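Local structure of peptidyl-prolyl cis-trans isomerase (Hirschia baltica, 5EX2) at residues 22-32 against 211-222; 65-74 against 200-208. The protein probably catalyses the cis-trans isomerisation of peptide bonds preceding proline, as a cyclophilin-type folding helper of the periplasm. All coordinates share one frame; numbering follows the deposited sequence.

In the fold
Contacts 1 and 2 meet on one closed antiparallel barrel, since strand 212-218 of contact 1 and strand 63-69 of contact 2 are neighbours in it. Both are partly buried. Contact 1 pairs two full strands of the barrel wall through many backbone bonds, with a buried face of V26, F28, T30, L213 and M218. Contact 2 sets an irregular, more exposed loop against the end part of strand 63-69, with one bridge, two waters and a buried apolar patch at F65, L201 and A74. Along the chain, contact 2 is nested inside the loop closed by contact 1. D211 joins them: its carboxylate probably bonds T202 N and its carbonyl F65 N.

Contact 1: 22-32 against 211-222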
ATOM      1  N   PRO A  22      -6.654  10.687  -8.011  1.00 10.76           N
ATOM      2  CA  PRO A  22      -5.392  11.408  -7.787  1.00 12.18           C
ATOM      3  C   PRO A  22      -5.127  11.785  -6.325  1.00 11.54           C
ATOM      4  O   PRO A  22      -3.961  11.883  -5.964  1.00 10.62           O
ATOM      5  CB  PRO A  22      -5.550  12.684  -8.639  1.00 13.35           C
ATOM      6  CG  PRO A  22      -6.592  12.403  -9.605  1.00 15.78           C
ATOM      7  CD  PRO A  22      -7.473  11.310  -9.067  1.00 10.98           C
ATOM      8  N   ASP A  23      -6.158  11.972  -5.508  1.00 10.82           N
ATOM      9  CA  ASP A  23      -5.940  12.289  -4.105  1.00 11.03           C
ATOM     10  C   ASP A  23      -5.556  11.035  -3.305  1.00 10.54           C
ATOM     11  O   ASP A  23      -5.245  11.143  -2.122  1.00 11.61           O
ATOM     12  CB  ASP A  23      -7.179  12.953  -3.494  1.00 12.68           C
ATOM     13  CG  ASP A  23      -6.829  13.883  -2.345  1.00 14.30           C
ATOM     14  OD1 ASP A  23      -5.816  14.613  -2.446  1.00 15.43           O
ATOM     15  OD2 ASP A  23      -7.550  13.898  -1.328  1.00 17.41           O
ATOM     16  N   ASN A  24      -5.597   9.862  -3.926  1.00 10.92           N
ATOM     17  CA  ASN A  24      -5.107   8.643  -3.282  1.00  9.73           C
ATOM     18  C   ASN A  24      -3.773   8.188  -3.863  1.00 10.15           C
ATOM     19  O   ASN A  24      -3.356   7.064  -3.635  1.00 10.80           O
ATOM     20  CB  ASN A  24      -6.116   7.498  -3.427  1.00  9.68           C
ATOM     21  CG  ASN A  24      -7.391   7.736  -2.669  1.00 10.73           C
ATOM     22  OD1 ASN A  24      -7.461   8.589  -1.803  1.00 13.39           O
ATOM     23  ND2 ASN A  24      -8.421   6.970  -3.004  1.00 14.83           N
ATOM     24  N   LEU A  25      -3.109   9.051  -4.624  1.00  9.09           N
ATOM     25  CA  LEU A  25      -1.900   8.657  -5.336  1.00  9.43           C
ATOM     26  C   LEU A  25      -0.751   9.578  -4.973  1.00  9.69           C
ATOM     27  O   LEU A  25      -0.824  10.782  -5.181  1.00 10.06           O
ATOM     28  CB  LEU A  25      -2.140   8.679  -6.846  1.00  9.92           C
ATOM     29  CG  LEU A  25      -1.031   8.164  -7.762  1.00 11.50           C
ATOM     30  CD1 LEU A  25      -0.653   6.721  -7.453  1.00 12.36           C
ATOM     31  CD2 LEU A  25      -1.492   8.287  -9.220  1.00 14.99           C
ATOM     32  N   VAL A  26       0.318   8.980  -4.464  1.00  8.64           N
ATOM     33  CA  VAL A  26       1.481   9.713  -4.001  1.00 10.57           C
ATOM     34  C   VAL A  26       2.689   9.301  -4.815  1.00  8.61           C
ATOM     35  O   VAL A  26       2.904   8.119  -5.075  1.00  8.91           O
ATOM     36  CB  VAL A  26       1.769   9.421  -2.517  1.00 11.87           C
ATOM     37  CG1 VAL A  26       2.766  10.424  -1.947  1.00 15.05           C
ATOM     38  CG2 VAL A  26       0.475   9.382  -1.704  1.00 21.49           C
ATOM     39  N   ILE A  27       3.489  10.285  -5.208  1.00  8.81           N
ATOM     40  CA  ILE A  27       4.738  10.027  -5.897  1.00  9.01           C
ATOM     41  C   ILE A  27       5.894  10.189  -4.912  1.00  8.96           C
ATOM     42  O   ILE A  27       6.105  11.269  -4.405  1.00 10.07           O
ATOM     43  CB  ILE A  27       4.953  10.976  -7.074  1.00  9.23           C
ATOM     44  CG1 ILE A  27       3.685  11.077  -7.936  1.00  9.86           C
ATOM     45  CG2 ILE A  27       6.133  10.501  -7.901  1.00 10.74           C
ATOM     46  CD1 ILE A  27       3.820  12.041  -9.076  1.00 11.49           C
ATOM     47  N   PHE A  28       6.595   9.088  -4.642  1.00  9.09           N
ATOM     48  CA  PHE A  28       7.838   9.119  -3.879  1.00  9.96           C
ATOM     49  C   PHE A  28       8.999   9.025  -4.850  1.00 10.83           C
ATOM     50  O   PHE A  28       9.256   7.958  -5.398  1.00 10.87           O
ATOM     51  CB  PHE A  28       7.908   7.945  -2.885  1.00 11.11           C
ATOM     52  CG  PHE A  28       7.210   8.177  -1.562  1.00 10.13           C
ATOM     53  CD1 PHE A  28       6.345   9.240  -1.367  1.00 12.00           C
ATOM     54  CD2 PHE A  28       7.415   7.288  -0.510  1.00  9.45           C
ATOM     55  CE1 PHE A  28       5.725   9.433  -0.139  1.00 13.51           C
ATOM     56  CE2 PHE A  28       6.797   7.480   0.706  1.00 12.12           C
ATOM     57  CZ  PHE A  28       5.950   8.545   0.891  1.00 12.87           C
ATOM     58  N   GLU A  29       9.712  10.119  -5.069  1.00  9.98           N
ATOM     59  CA  GLU A  29      10.923  10.063  -5.866  1.00 10.16           C
ATOM     60  C   GLU A  29      12.103   9.775  -4.973  1.00 10.41           C
ATOM     61  O   GLU A  29      12.348  10.530  -4.040  1.00 10.98           O
ATOM     62  CB  GLU A  29      11.153  11.380  -6.589  1.00 10.51           C
ATOM     63  CG  GLU A  29      10.295  11.556  -7.828  1.00 11.20           C
ATOM     64  CD  GLU A  29      10.740  10.645  -8.966  1.00 15.63           C
ATOM     65  OE1 GLU A  29      11.692   9.845  -8.772  1.00 16.64           O
ATOM     66  OE2 GLU A  29      10.138  10.727 -10.058  1.00 17.24           O
ATOM     67  N   THR A  30      12.809   8.679  -5.233  1.00 10.71           N
ATOM     68  CA  THR A  30      13.941   8.281  -4.413  1.00 11.10           C
ATOM     69  C   THR A  30      15.203   8.280  -5.259  1.00 11.82           C
ATOM     70  O   THR A  30      15.147   8.342  -6.502  1.00 12.05           O
ATOM     71  CB  THR A  30      13.771   6.870  -3.785  1.00 11.12           C
ATOM     72  OG1 THR A  30      14.153   5.875  -4.745  1.00 11.54           O
ATOM     73  CG2 THR A  30      12.353   6.627  -3.306  1.00 10.81           C
ATOM     74  N   THR A  31      16.349   8.168  -4.595  1.00  9.84           N
ATOM     75  CA  THR A  31      17.601   8.097  -5.290  1.00 11.09           C
ATOM     76  C   THR A  31      17.815   6.760  -6.001  1.00  9.99           C
ATOM     77  O   THR A  31      18.842   6.566  -6.628  1.00 11.34           O
ATOM     78  CB  THR A  31      18.775   8.403  -4.334  1.00  9.79           C
ATOM     79  OG1 THR A  31      18.595   7.686  -3.109  1.00  9.89           O
ATOM     80  CG2 THR A  31      18.829   9.891  -4.028  1.00 10.49           C
ATOM     81  N   LYS A  32      16.841   5.851  -5.908  0.53  8.38           N
ATOM     82  CA  LYS A  32      16.867   4.610  -6.687  0.53  9.69           C
ATOM     83  C   LYS A  32      15.748   4.553  -7.722  0.53  8.84           C
ATOM     84  O   LYS A  32      15.577   3.542  -8.405  0.53  9.28           O
ATOM     85  CB  LYS A  32      16.773   3.401  -5.757  0.53  9.43           C
ATOM     86  CG  LYS A  32      18.070   3.073  -5.035  0.53 12.45           C
ATOM     87  CD  LYS A  32      19.101   2.443  -5.965  0.53 11.35           C
ATOM     88  CE  LYS A  32      20.389   2.123  -5.236  0.53 16.72           C
ATOM     89  NZ  LYS A  32      20.975   3.333  -4.609  0.53 16.45           N
ATOM     90  N   ASP A 211      20.136   5.724   0.824  1.00  9.08           N
ATOM     91  CA  ASP A 211      19.279   6.310  -0.201  1.00  9.47           C
ATOM     92  C   ASP A 211      18.346   7.346   0.430  1.00  8.77           C
ATOM     93  O   ASP A 211      18.194   7.388   1.663  1.00  9.99           O
ATOM     94  CB  ASP A 211      18.509   5.211  -0.927  1.00 11.33           C
ATOM     95  CG  ASP A 211      19.343   4.560  -1.997  1.00 14.08           C
ATOM     96  OD1 ASP A 211      19.833   5.298  -2.881  1.00 13.04           O
ATOM     97  OD2 ASP A 211      19.551   3.335  -1.936  1.00 11.24           O
ATOM     98  N   ILE A 212      17.767   8.196  -0.413  1.00  9.31           N
ATOM     99  CA  ILE A 212      17.031   9.375   0.024  1.00  9.60           C
ATOM    100  C   ILE A 212      15.682   9.415  -0.657  1.00  9.52           C
ATOM    101  O   ILE A 212      15.573   9.096  -1.830  1.00  9.40           O
ATOM    102  CB  ILE A 212      17.810  10.670  -0.303  1.00 10.56           C
ATOM    103  CG1 ILE A 212      19.213  10.620   0.314  1.00 13.29           C
ATOM    104  CG2 ILE A 212      17.050  11.908   0.174  1.00 11.77           C
ATOM    105  CD1 ILE A 212      20.127  11.756  -0.114  1.00 20.58           C
ATOM    106  N   LEU A 213      14.679   9.830   0.091  1.00  7.26           N
ATOM    107  CA  LEU A 213      13.395  10.224  -0.457  1.00  9.53           C
ATOM    108  C   LEU A 213      13.570  11.665  -0.874  1.00  8.29           C
ATOM    109  O   LEU A 213      13.516  12.566  -0.053  1.00  8.15           O
ATOM    110  CB  LEU A 213      12.285  10.068   0.577  1.00  8.18           C
ATOM    111  CG  LEU A 213      10.884  10.496   0.145  1.00  9.32           C
ATOM    112  CD1 LEU A 213      10.421   9.787  -1.115  1.00 11.32           C
ATOM    113  CD2 LEU A 213       9.929  10.214   1.287  1.00  9.59           C
ATOM    114  N   VAL A 214      13.799  11.878  -2.159  1.00  8.14           N
ATOM    115  CA  VAL A 214      14.118  13.205  -2.667  1.00  9.29           C
ATOM    116  C   VAL A 214      12.913  14.144  -2.625  1.00  8.37           C
ATOM    117  O   VAL A 214      13.032  15.332  -2.295  1.00  9.16           O
ATOM    118  CB  VAL A 214      14.649  13.109  -4.109  1.00  9.63           C
ATOM    119  CG1 VAL A 214      14.911  14.489  -4.689  1.00  8.05           C
ATOM    120  CG2 VAL A 214      15.892  12.253  -4.174  1.00  8.91           C
ATOM    121  N   SER A 215      11.751  13.616  -2.992  1.00  8.43           N
ATOM    122  CA  SER A 215      10.528  14.407  -2.963  1.00  9.13           C
ATOM    123  C   SER A 215       9.313  13.508  -2.850  1.00  8.86           C
ATOM    124  O   SER A 215       9.351  12.347  -3.223  1.00  9.28           O
ATOM    125  CB  SER A 215      10.412  15.276  -4.218  1.00 11.75           C
ATOM    126  OG  SER A 215      10.209  14.473  -5.369  1.00 10.55           O
ATOM    127  N   ALA A 216       8.236  14.081  -2.335  1.00  9.60           N
ATOM    128  CA  ALA A 216       6.947  13.428  -2.266  1.00  9.44           C
ATOM    129  C   ALA A 216       5.899  14.413  -2.755  1.00  9.84           C
ATOM    130  O   ALA A 216       5.922  15.590  -2.386  1.00 11.06           O
ATOM    131  CB  ALA A 216       6.650  12.968  -0.848  1.00  9.27           C
ATOM    132  N   VAL A 217       4.985  13.927  -3.587  0.65  8.20           N
ATOM    133  CA  VAL A 217       3.937  14.758  -4.162  0.65  7.27           C
ATOM    134  C   VAL A 217       2.627  14.005  -4.209  0.65  9.28           C
ATOM    135  O   VAL A 217       2.594  12.859  -4.620  0.65 10.78           O
ATOM    136  CB  VAL A 217       4.289  15.220  -5.602  0.65 10.55           C
ATOM    137  CG1 VAL A 217       3.232  16.165  -6.131  0.65 15.18           C
ATOM    138  CG2 VAL A 217       5.641  15.899  -5.635  0.65 13.29           C
ATOM    139  N   MET A 218       1.551  14.649  -3.770  1.00  8.29           N
ATOM    140  CA  MET A 218       0.202  14.164  -4.023  1.00  9.50           C
ATOM    141  C   MET A 218      -0.205  14.507  -5.447  1.00 11.52           C
ATOM    142  O   MET A 218      -0.118  15.658  -5.875  1.00  9.72           O
ATOM    143  CB  MET A 218      -0.798  14.811  -3.071  1.00 10.17           C
ATOM    144  CG  MET A 218      -0.576  14.525  -1.610  1.00 12.11           C
ATOM    145  SD  MET A 218      -0.633  12.768  -1.206  1.00 11.40           S
ATOM    146  CE  MET A 218      -2.179  12.291  -2.002  1.00 13.87           C
ATOM    147  N   VAL A 219      -0.664  13.512  -6.188  1.00  8.10           N
ATOM    148  CA  VAL A 219      -0.960  13.748  -7.588  1.00  9.84           C
ATOM    149  C   VAL A 219      -2.103  14.762  -7.744  1.00  9.11           C
ATOM    150  O   VAL A 219      -2.128  15.509  -8.718  1.00 10.21           O
ATOM    151  CB  VAL A 219      -1.270  12.410  -8.305  1.00  9.61           C
ATOM    152  CG1 VAL A 219      -1.784  12.611  -9.694  1.00  9.70           C
ATOM    153  CG2 VAL A 219       0.002  11.588  -8.373  1.00 10.01           C
ATOM    154  N   SER A 220      -3.042  14.798  -6.798  1.00  9.70           N
ATOM    155  CA  SER A 220      -4.132  15.767  -6.832  1.00 10.59           C
ATOM    156  C   SER A 220      -3.634  17.214  -6.765  1.00 10.46           C
ATOM    157  O   SER A 220      -4.343  18.134  -7.165  1.00 12.92           O
ATOM    158  CB  SER A 220      -5.077  15.496  -5.673  1.00 13.13           C
ATOM    159  OG  SER A 220      -4.327  15.410  -4.489  1.00 12.06           O
ATOM    160  N   ASP A 221      -2.422  17.407  -6.254  1.00 10.36           N
ATOM    161  CA  ASP A 221      -1.872  18.747  -6.101  1.00 12.10           C
ATOM    162  C   ASP A 221      -1.166  19.227  -7.352  1.00 12.50           C
ATOM    163  O   ASP A 221      -0.785  20.398  -7.448  1.00 15.14           O
ATOM    164  CB  ASP A 221      -0.912  18.792  -4.923  1.00  9.87           C
ATOM    165  CG  ASP A 221      -1.608  18.560  -3.602  1.00 13.16           C
ATOM    166  OD1 ASP A 221      -2.833  18.787  -3.511  1.00 14.21           O
ATOM    167  OD2 ASP A 221      -0.931  18.148  -2.645  1.00 12.44           O
ATOM    168  N   LEU A 222      -1.001  18.333  -8.317  1.00 13.51           N
ATOM    169  CA  LEU A 222      -0.429  18.709  -9.602  1.00 11.62           C
ATOM    170  C   LEU A 222      -1.493  19.297 -10.497  1.00 14.28           C
ATOM    171  O   LEU A 222      -2.683  18.991 -10.343  1.00 14.04           O
ATOM    172  CB  LEU A 222       0.189  17.489 -10.274  1.00 11.57           C
ATOM    173  CG  LEU A 222       1.325  16.793  -9.526  1.00 11.06           C
ATOM    174  CD1 LEU A 222       1.698  15.512 -10.249  1.00 11.57           C
ATOM    175  CD2 LEU A 222       2.523  17.717  -9.402  1.00 12.80           C
TER
HETATM  176  O   HOH W   1       7.729  13.255  -5.902  1.00 12.02           O
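I27 and V217 form a hydrogen-bonded antiparallel pair, I27 N reaching V217 O at 2.8 Å, almost straight (174°); E29 pairs likewise with S215. E29 O receives V214 N at 2.7 Å and, weakly, S215 N: a classic beta bulge that shifts the register by one before T30 meets L213. Water 1 bridges I27 O and S215 OG.

Polar side chains close both ends. D211 OD1 accepts T31 OG1 at 2.7 Å from its anti side; in the conformer described K32 NZ, on a chain bent at chi2 and chi4, comes to its syn side at 2.9 Å, a tentative salt bridge. Alanine at D211 would probably leave the T31 hydroxyl without its acceptor and, in this conformer, K32 without its countercharge. At the other end S220 OG donates to D23 OD1 at 2.7 Å.

L213 sends CD2 over the centre of the F28 ring, 4.2 Å from the centroid and 8° off the normal, a CH-pi contact. V219 CG2 packs on L25 CG at 3.6 Å.

Within the cyclophilin barrel, strand 25-30 lies between 212-218 and 33-39, and helix 45-57 covers M218, its R56 salt-bridging D23.

Contact 2: 65-74 against 200-208; sequences FHRVISGFMA and SLTIGEPPE
V68 and G204 make a single antiparallel bridge, the one beta-type link between strand 63-69 of the cyclophilin barrel and the irregular loop 200-208. Both backbone groups of V68 are satisfied by the same glycine: V68 N donates to G204 O at 2.9 Å with an N-H...O angle of 171°, and G204 N returns a bond to V68 O at 2.9 Å. The backbone angles of G204 call for glycine, because a CB there would be jammed against the preceding carbonyl O.

V68 O also accepts from water 3, which gives its second hydrogen to E205 OE2. The E205 side chain crosses that of I69 at a slant, with OE2 3.6 Å from I69 CG1. Water 2 satisfies a second pair of carbonyls, donating to F65 O at 2.9 Å and to T202 O at 2.8 Å. L201 O is bonded by R175 NH1. The carbonyl of H66 meets P206, which follows a cis peptide bond, through a CA-H...O contact of 3.2 Å from P206 CA to H66 O.

L201 and F65 both rest on T30 of strand 25-30, and F65 also packs on F171 and L173 of strand 171-174. With CG beside the backbone N and anti to the carbonyl carbon (chi1 -63°), L201 carries CD1 against A74 CB and over the centre of the F65 ring, 3.7 Å from the centroid and 7° off the normal.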
ATOM      1  N   PHE A  65      16.459   6.866   3.797  1.00  8.65           N
ATOM      2  CA  PHE A  65      16.028   5.504   4.090  1.00  8.04           C
ATOM      3  C   PHE A  65      17.060   4.949   5.042  1.00  7.63           C
ATOM      4  O   PHE A  65      18.049   4.324   4.646  1.00  8.96           O
ATOM      5  CB  PHE A  65      15.892   4.684   2.818  1.00  7.90           C
ATOM      6  CG  PHE A  65      14.703   5.069   2.035  1.00  9.62           C
ATOM      7  CD1 PHE A  65      13.458   4.589   2.389  1.00 10.09           C
ATOM      8  CD2 PHE A  65      14.801   5.945   0.977  1.00  9.08           C
ATOM      9  CE1 PHE A  65      12.331   4.968   1.688  1.00 10.70           C
ATOM     10  CE2 PHE A  65      13.676   6.326   0.276  1.00 11.04           C
ATOM     11  CZ  PHE A  65      12.443   5.835   0.632  1.00 11.34           C
ATOM     12  N   HIS A  66      16.838   5.223   6.320  1.00 10.37           N
ATOM     13  CA  HIS A  66      17.863   5.030   7.339  1.00  8.70           C
ATOM     14  C   HIS A  66      17.888   3.633   7.949  1.00  9.44           C
ATOM     15  O   HIS A  66      18.820   3.306   8.672  1.00 10.08           O
ATOM     16  CB  HIS A  66      17.682   6.057   8.453  1.00 12.83           C
ATOM     17  CG  HIS A  66      16.432   5.853   9.244  1.00  9.25           C
ATOM     18  ND1 HIS A  66      15.206   6.349   8.855  1.00 11.70           N
ATOM     19  CD2 HIS A  66      16.211   5.151  10.380  1.00 16.37           C
ATOM     20  CE1 HIS A  66      14.286   5.977   9.728  1.00 13.99           C
ATOM     21  NE2 HIS A  66      14.868   5.248  10.662  1.00 14.94           N
ATOM     22  N   ARG A  67      16.870   2.822   7.693  1.00  8.98           N
ATOM     23  CA  ARG A  67      16.840   1.459   8.217  0.51 11.60           C
ATOM     24  C   ARG A  67      16.269   0.545   7.153  1.00  9.53           C
ATOM     25  O   ARG A  67      15.067   0.553   6.904  1.00 10.10           O
ATOM     26  CB  ARG A  67      16.008   1.390   9.503  0.51 11.06           C
ATOM     27  CG  ARG A  67      15.837  -0.007  10.098  0.51 26.09           C
ATOM     28  CD  ARG A  67      14.765   0.014  11.184  0.51 20.78           C
ATOM     29  NE  ARG A  67      14.373  -1.319  11.653  0.51 16.88           N
ATOM     30  CZ  ARG A  67      13.127  -1.790  11.675  0.51 12.83           C
ATOM     31  NH1 ARG A  67      12.107  -1.057  11.252  0.51 22.28           N
ATOM     32  NH2 ARG A  67      12.893  -3.019  12.128  0.51 14.61           N
ATOM     33  N   VAL A  68      17.148  -0.224   6.528  1.00  8.63           N
ATOM     34  CA  VAL A  68      16.780  -1.054   5.392  1.00  8.45           C
ATOM     35  C   VAL A  68      17.309  -2.447   5.635  1.00  8.24           C
ATOM     36  O   VAL A  68      18.514  -2.637   5.851  1.00  9.35           O
ATOM     37  CB  VAL A  68      17.350  -0.485   4.081  1.00  8.96           C
ATOM     38  CG1 VAL A  68      16.972  -1.347   2.901  1.00 10.22           C
ATOM     39  CG2 VAL A  68      16.872   0.935   3.869  1.00  9.79           C
ATOM     40  N   ILE A  69      16.399  -3.413   5.650  1.00  8.85           N
ATOM     41  CA  ILE A  69      16.735  -4.771   6.008  1.00  9.53           C
ATOM     42  C   ILE A  69      16.343  -5.676   4.851  1.00  9.58           C
ATOM     43  O   ILE A  69      15.174  -5.693   4.430  1.00  9.69           O
ATOM     44  CB  ILE A  69      16.030  -5.178   7.313  1.00 10.83           C
ATOM     45  CG1 ILE A  69      16.478  -4.257   8.454  1.00 13.57           C
ATOM     46  CG2 ILE A  69      16.328  -6.621   7.637  1.00 12.68           C
ATOM     47  CD1 ILE A  69      15.754  -4.493   9.763  1.00 12.63           C
ATOM     48  N   SER A  70      17.329  -6.389   4.323  1.00 11.95           N
ATOM     49  CA  SER A  70      17.111  -7.279   3.202  1.00 14.77           C
ATOM     50  C   SER A  70      16.065  -8.308   3.550  1.00 12.51           C
ATOM     51  O   SER A  70      16.062  -8.852   4.653  1.00 14.54           O
ATOM     52  CB  SER A  70      18.404  -7.979   2.796  1.00 22.45           C
ATOM     53  OG  SER A  70      18.197  -8.707   1.598  1.00 23.70           O
ATOM     54  N   GLY A  71      15.171  -8.563   2.605  1.00 12.10           N
ATOM     55  CA  GLY A  71      14.133  -9.546   2.821  1.00 13.81           C
ATOM     56  C   GLY A  71      13.047  -9.098   3.785  1.00 12.01           C
ATOM     57  O   GLY A  71      12.268  -9.926   4.242  1.00 12.58           O
ATOM     58  N   PHE A  72      12.982  -7.811   4.087  1.00 10.01           N
ATOM     59  CA  PHE A  72      12.039  -7.285   5.064  1.00  8.33           C
ATOM     60  C   PHE A  72      11.443  -5.975   4.562  1.00  9.39           C
ATOM     61  O   PHE A  72      10.406  -5.987   3.911  1.00  9.26           O
ATOM     62  CB  PHE A  72      12.764  -7.155   6.420  1.00  9.71           C
ATOM     63  CG  PHE A  72      11.910  -6.674   7.554  1.00  9.20           C
ATOM     64  CD1 PHE A  72      10.527  -6.803   7.535  1.00 12.48           C
ATOM     65  CD2 PHE A  72      12.506  -6.110   8.657  1.00 11.44           C
ATOM     66  CE1 PHE A  72       9.767  -6.358   8.604  1.00 12.16           C
ATOM     67  CE2 PHE A  72      11.765  -5.652   9.709  1.00 10.41           C
ATOM     68  CZ  PHE A  72      10.386  -5.780   9.693  1.00 12.48           C
ATOM     69  N   MET A  73      12.098  -4.855   4.826  1.00  9.83           N
ATOM     70  CA  MET A  73      11.531  -3.578   4.444  1.00  9.04           C
ATOM     71  C   MET A  73      12.582  -2.483   4.410  1.00  9.02           C
ATOM     72  O   MET A  73      13.708  -2.664   4.868  1.00  9.56           O
ATOM     73  CB  MET A  73      10.397  -3.200   5.406  1.00  8.90           C
ATOM     74  CG  MET A  73      10.802  -3.167   6.880  1.00 11.26           C
ATOM     75  SD  MET A  73      11.583  -1.584   7.298  1.00 13.12           S
ATOM     76  CE  MET A  73      13.012  -2.117   8.241  1.00 18.20           C
ATOM     77  N   ALA A  74      12.169  -1.361   3.828  1.00  8.47           N
ATOM     78  CA  ALA A  74      12.942  -0.133   3.826  1.00  8.36           C
ATOM     79  C   ALA A  74      12.176   0.940   4.577  1.00  7.88           C
ATOM     80  O   ALA A  74      11.061   1.312   4.199  1.00  8.93           O
ATOM     81  CB  ALA A  74      13.219   0.309   2.404  1.00  9.52           C
ATOM     82  N   SER A 200      15.703  -2.164  -4.040  1.00  8.87           N
ATOM     83  CA  SER A 200      17.060  -1.780  -4.419  1.00 12.53           C
ATOM     84  C   SER A 200      17.648  -0.745  -3.460  1.00 12.06           C
ATOM     85  O   SER A 200      18.819  -0.389  -3.589  1.00 11.15           O
ATOM     86  CB  SER A 200      17.092  -1.234  -5.855  1.00 11.22           C
ATOM     87  OG  SER A 200      16.530   0.063  -5.948  1.00 12.24           O
ATOM     88  N   LEU A 201      16.842  -0.209  -2.544  1.00  9.48           N
ATOM     89  CA  LEU A 201      17.356   0.787  -1.599  1.00 10.47           C
ATOM     90  C   LEU A 201      18.481   0.176  -0.769  1.00  9.28           C
ATOM     91  O   LEU A 201      18.426  -1.005  -0.412  1.00  9.76           O
ATOM     92  CB  LEU A 201      16.232   1.323  -0.713  1.00  9.08           C
ATOM     93  CG  LEU A 201      15.124   2.076  -1.462  1.00  8.42           C
ATOM     94  CD1 LEU A 201      13.930   2.312  -0.605  1.00  9.62           C
ATOM     95  CD2 LEU A 201      15.643   3.414  -1.956  1.00  8.44           C
ATOM     96  N   THR A 202      19.498   0.987  -0.487  1.00 10.41           N
ATOM     97  CA  THR A 202      20.715   0.502   0.142  1.00  9.05           C
ATOM     98  C   THR A 202      20.438  -0.034   1.547  1.00 10.01           C
ATOM     99  O   THR A 202      19.814   0.633   2.379  1.00  9.97           O
ATOM    100  CB  THR A 202      21.757   1.621   0.185  1.00 11.35           C
ATOM    101  OG1 THR A 202      22.053   2.028  -1.158  1.00 13.91           O
ATOM    102  CG2 THR A 202      23.034   1.156   0.817  1.00 10.02           C
ATOM    103  N   ILE A 203      20.919  -1.244   1.773  1.00 10.94           N
ATOM    104  CA  ILE A 203      20.736  -1.967   3.013  1.00 10.67           C
ATOM    105  C   ILE A 203      21.621  -1.408   4.105  1.00 12.66           C
ATOM    106  O   ILE A 203      22.774  -1.086   3.854  1.00 12.33           O
ATOM    107  CB  ILE A 203      21.066  -3.467   2.783  1.00 12.11           C
ATOM    108  CG1 ILE A 203      20.024  -4.101   1.865  1.00 13.58           C
ATOM    109  CG2 ILE A 203      21.185  -4.256   4.092  1.00 16.56           C
ATOM    110  CD1 ILE A 203      20.529  -5.326   1.122  1.00 17.53           C
ATOM    111  N   GLY A 204      21.094  -1.327   5.324  1.00 10.58           N
ATOM    112  CA  GLY A 204      21.904  -0.970   6.485  1.00 10.80           C
ATOM    113  C   GLY A 204      21.065  -0.403   7.609  1.00 10.66           C
ATOM    114  O   GLY A 204      19.941   0.060   7.405  1.00 11.20           O
ATOM    115  N   GLU A 205      21.641  -0.413   8.803  1.00 12.45           N
ATOM    116  CA  GLU A 205      20.934  -0.022  10.014  1.00 15.75           C
ATOM    117  C   GLU A 205      21.827   0.827  10.917  1.00 14.80           C
ATOM    118  O   GLU A 205      22.166   0.420  12.026  1.00 18.33           O
ATOM    119  CB  GLU A 205      20.465  -1.267  10.760  1.00 15.84           C
ATOM    120  CG  GLU A 205      19.671  -2.222   9.887  1.00 20.17           C
ATOM    121  CD  GLU A 205      19.301  -3.478  10.632  1.00 21.15           C
ATOM    122  OE1 GLU A 205      18.679  -3.344  11.699  1.00 21.30           O
ATOM    123  OE2 GLU A 205      19.659  -4.584  10.171  1.00 23.54           O
ATOM    124  N   PRO A 206      22.229   2.016  10.446  1.00 12.88           N
ATOM    125  CA  PRO A 206      21.898   2.590   9.143  1.00 14.76           C
ATOM    126  C   PRO A 206      22.927   2.283   8.066  1.00 11.29           C
ATOM    127  O   PRO A 206      24.039   1.859   8.378  1.00 13.89           O
ATOM    128  CB  PRO A 206      21.874   4.079   9.438  1.00 15.46           C
ATOM    129  CG  PRO A 206      22.975   4.240  10.458  1.00 15.72           C
ATOM    130  CD  PRO A 206      22.940   2.985  11.298  1.00 18.23           C
ATOM    131  N   PRO A 207      22.559   2.489   6.796  1.00 11.47           N
ATOM    132  CA  PRO A 207      23.580   2.462   5.751  1.00 11.79           C
ATOM    133  C   PRO A 207      24.609   3.540   6.012  1.00 12.52           C
ATOM    134  O   PRO A 207      24.288   4.537   6.649  1.00 14.73           O
ATOM    135  CB  PRO A 207      22.796   2.765   4.468  1.00 12.92           C
ATOM    136  CG  PRO A 207      21.332   2.545   4.816  1.00 12.38           C
ATOM    137  CD  PRO A 207      21.250   2.911   6.274  1.00 10.69           C
ATOM    138  N   GLU A 208      25.824   3.330   5.542  1.00 13.61           N
ATOM    139  CA  GLU A 208      26.826   4.381   5.572  1.00 15.05           C
ATOM    140  C   GLU A 208      26.361   5.590   4.785  1.00 17.26           C
ATOM    141  O   GLU A 208      26.527   6.723   5.219  1.00 16.08           O
ATOM    142  CB  GLU A 208      28.165   3.894   5.008  1.00 16.39           C
ATOM    143  CG  GLU A 208      28.762   2.741   5.769  1.00 17.03           C
ATOM    144  CD  GLU A 208      29.097   3.115   7.191  1.00 24.60           C
ATOM    145  OE1 GLU A 208      28.783   2.325   8.108  1.00 24.66           O
ATOM    146  OE2 GLU A 208      29.680   4.201   7.387  1.00 21.31           O
TER
HETATM  147  O   HOH W   2      19.091   3.351   2.166  1.00  9.00           O
HETATM  148  O   HOH W   3      20.154  -4.472   7.297  1.00 19.64           O